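PDB 4RU4: tail spike protein gp49 from Pseudomonas phage LKA1, which probably cleaves the O-specific polysaccharide of the Pseudomonas surface as a lyase, helping the phage to enter its host. Local coordinates for residues Gly325-Asp330 with Gly348-Gly353. Residues are numbered along the deposited sequence; the frame is centred on the assembly and turned at random.
Sequences GTHCAD and GATWQG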
ATOM      1  N   GLY B 325      23.420  -4.479 -16.392  1.00  8.65           N
ATOM      2  CA  GLY B 325      23.469  -3.034 -16.427  1.00 12.61           C
ATOM      3  C   GLY B 325      22.105  -2.372 -16.605  1.00 14.12           C
ATOM      4  O   GLY B 325      22.038  -1.157 -16.743  1.00 17.59           O
ATOM      5  N   THR B 326      21.021  -3.147 -16.579  1.00  8.64           N
ATOM      6  CA  THR B 326      19.694  -2.552 -16.779  1.00  6.06           C
ATOM      7  C   THR B 326      18.795  -2.663 -15.536  1.00  5.89           C
ATOM      8  O   THR B 326      19.121  -3.358 -14.577  1.00  6.69           O
ATOM      9  CB  THR B 326      18.998  -3.129 -18.043  1.00  6.17           C
ATOM     10  OG1 THR B 326      17.841  -2.357 -18.368  1.00  7.90           O
ATOM     11  CG2 THR B 326      18.602  -4.606 -17.858  1.00  6.16           C
ATOM     12  N   HIS B 327      17.655  -1.979 -15.571  1.00  5.83           N
ATOM     13  CA  HIS B 327      16.722  -2.014 -14.470  1.00  5.68           C
ATOM     14  C   HIS B 327      15.998  -3.345 -14.435  1.00  9.85           C
ATOM     15  O   HIS B 327      15.684  -3.940 -15.489  1.00  8.74           O
ATOM     16  CB  HIS B 327      15.702  -0.878 -14.637  1.00  5.64           C
ATOM     17  CG  HIS B 327      15.030  -0.874 -15.976  1.00 11.22           C
ATOM     18  ND1 HIS B 327      15.536  -0.194 -17.064  1.00 13.44           N
ATOM     19  CD2 HIS B 327      13.900  -1.482 -16.405  1.00  8.88           C
ATOM     20  CE1 HIS B 327      14.741  -0.376 -18.104  1.00 11.76           C
ATOM     21  NE2 HIS B 327      13.732  -1.145 -17.727  1.00 10.87           N
ATOM     22  N   CYS B 328      15.717  -3.796 -13.219  1.00  8.39           N
ATOM     23  CA  CYS B 328      15.027  -5.064 -12.991  1.00  6.64           C
ATOM     24  C   CYS B 328      13.508  -4.951 -13.230  1.00  8.19           C
ATOM     25  O   CYS B 328      12.907  -5.824 -13.859  1.00  8.75           O
ATOM     26  CB  CYS B 328      15.287  -5.533 -11.563  1.00  5.42           C
ATOM     27  SG  CYS B 328      14.344  -7.033 -11.095  1.00  8.72           S
ATOM     28  N   ALA B 329      12.893  -3.893 -12.706  1.00  5.39           N
ATOM     29  CA  ALA B 329      11.447  -3.683 -12.890  1.00  6.40           C
ATOM     30  C   ALA B 329      11.229  -2.779 -14.082  1.00  8.56           C
ATOM     31  O   ALA B 329      11.697  -1.650 -14.075  1.00  8.99           O
ATOM     32  CB  ALA B 329      10.832  -3.069 -11.656  1.00  6.09           C
ATOM     33  N   ASP B 330      10.531  -3.272 -15.109  1.00  5.51           N
ATOM     34  CA  ASP B 330      10.459  -2.520 -16.371  1.00  8.90           C
ATOM     35  C   ASP B 330       9.034  -2.068 -16.747  1.00  9.91           C
ATOM     36  O   ASP B 330       8.055  -2.749 -16.456  1.00  8.57           O
ATOM     37  CB  ASP B 330      11.081  -3.349 -17.524  1.00  5.77           C
ATOM     38  CG  ASP B 330      10.859  -2.711 -18.875  1.00  9.54           C
ATOM     39  OD1 ASP B 330      11.701  -1.860 -19.278  1.00 12.22           O
ATOM     40  OD2 ASP B 330       9.820  -3.016 -19.524  1.00  7.80           O
ATOM     41  N   GLY B 348      16.944  -2.239  -9.363  1.00  7.31           N
ATOM     42  CA  GLY B 348      16.505  -0.998  -9.980  1.00  6.05           C
ATOM     43  C   GLY B 348      15.177  -1.030 -10.711  1.00  5.46           C
ATOM     44  O   GLY B 348      14.628  -2.099 -11.026  1.00  5.29           O
ATOM     45  N   ALA B 349      14.659   0.160 -11.000  1.00  5.27           N
ATOM     46  CA  ALA B 349      13.352   0.280 -11.624  1.00  5.27           C
ATOM     47  C   ALA B 349      13.338   1.459 -12.616  1.00  9.45           C
ATOM     48  O   ALA B 349      14.318   2.208 -12.722  1.00  7.16           O
ATOM     49  CB  ALA B 349      12.273   0.450 -10.546  1.00  5.15           C
ATOM     50  N   THR B 350      12.236   1.631 -13.346  1.00  7.45           N
ATOM     51  CA  THR B 350      12.248   2.647 -14.394  1.00  6.64           C
ATOM     52  C   THR B 350      10.928   3.407 -14.540  1.00  7.76           C
ATOM     53  O   THR B 350       9.848   2.864 -14.313  1.00  8.28           O
ATOM     54  CB  THR B 350      12.608   2.026 -15.794  1.00  5.62           C
ATOM     55  OG1 THR B 350      12.784   3.072 -16.767  1.00  6.45           O
ATOM     56  CG2 THR B 350      11.474   1.151 -16.274  1.00  5.63           C
ATOM     57  N   TRP B 351      11.046   4.673 -14.927  1.00  7.01           N
ATOM     58  CA  TRP B 351       9.914   5.495 -15.325  1.00  8.75           C
ATOM     59  C   TRP B 351      10.007   5.650 -16.842  1.00  9.05           C
ATOM     60  O   TRP B 351      10.997   6.183 -17.333  1.00  5.75           O
ATOM     61  CB  TRP B 351      10.103   6.886 -14.731  1.00  9.86           C
ATOM     62  CG  TRP B 351       9.642   7.126 -13.327  1.00  6.36           C
ATOM     63  CD1 TRP B 351       8.617   6.506 -12.641  1.00  8.13           C
ATOM     64  CD2 TRP B 351      10.191   8.101 -12.437  1.00  5.28           C
ATOM     65  NE1 TRP B 351       8.491   7.068 -11.378  1.00  5.89           N
ATOM     66  CE2 TRP B 351       9.425   8.066 -11.245  1.00  6.32           C
ATOM     67  CE3 TRP B 351      11.227   9.036 -12.557  1.00  7.26           C
ATOM     68  CZ2 TRP B 351       9.678   8.908 -10.173  1.00  7.68           C
ATOM     69  CZ3 TRP B 351      11.475   9.886 -11.488  1.00  9.65           C
ATOM     70  CH2 TRP B 351      10.707   9.810 -10.311  1.00  8.76           C
ATOM     71  N   GLN B 352       8.978   5.222 -17.570  1.00  5.72           N
ATOM     72  CA  GLN B 352       8.898   5.398 -19.010  1.00  7.60           C
ATOM     73  C   GLN B 352       7.411   5.577 -19.352  1.00  9.85           C
ATOM     74  O   GLN B 352       6.541   5.118 -18.610  1.00  6.41           O
ATOM     75  CB  GLN B 352       9.435   4.144 -19.734  1.00  6.41           C
ATOM     76  CG  GLN B 352      10.822   3.731 -19.294  1.00  6.66           C
ATOM     77  CD  GLN B 352      11.486   2.716 -20.207  1.00  8.92           C
ATOM     78  OE1 GLN B 352      11.168   2.627 -21.390  1.00  8.17           O
ATOM     79  NE2 GLN B 352      12.455   1.957 -19.652  1.00  7.89           N
ATOM     80  N   GLY B 353       7.107   6.195 -20.488  1.00 10.02           N
ATOM     81  CA  GLY B 353       5.719   6.287 -20.926  1.00  6.04           C
ATOM     82  C   GLY B 353       4.998   7.463 -20.297  1.00  6.19           C
ATOM     83  O   GLY B 353       5.426   8.592 -20.457  1.00  6.78           O
TER
HETATM   84  O   HOH W   1      13.041  -0.647 -21.347  1.00 17.69           O
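G348 receives two amides of the 325-330 loop on one carbonyl oxygen: A329 N lies 3.0 Å from G348 O and points its N-H almost straight at it, at 172°, while C328 N makes a weak, bent bond to the same atom. G348 turns at a positive phi (92°), a conformation that suits glycine. At A349 the methyl group meets its counterpart, A349 CB to A329 CB at 4.0 Å, and A349 CA offers a C-H to A329 O. The contact joins neighbouring coils of a right-handed parallel beta-helix of the pectin lyase-like type, by a loop in place of a paired strand: 349-352 is outermost, within this chain, in a parallel sheet whose next member is 372-377, and loop 325-330 runs along the strand's other edge. T350 then sets its CB over one face of the H327 imidazole, 3.7 Å from the centroid and nearly on the ring normal, a CH-pi contact, with CG2 leaning towards H327 NE2. T350 OG1, anti to the backbone N (chi1 -172°), is hydrogen-bonded to I373 O and accepts a hydrogen bond from Q352 NE2. H293 stacks on H327, and H327 NE2 donates in its ring plane to the anti lone pair of D330 OD1 at 2.7 Å, which would restrain ring rotation. Q352 brings NE2 to 3.6 Å from H327 CE1, the amide almost perpendicular to the imidazole, and one water links Q352 NE2 to D330 OD1.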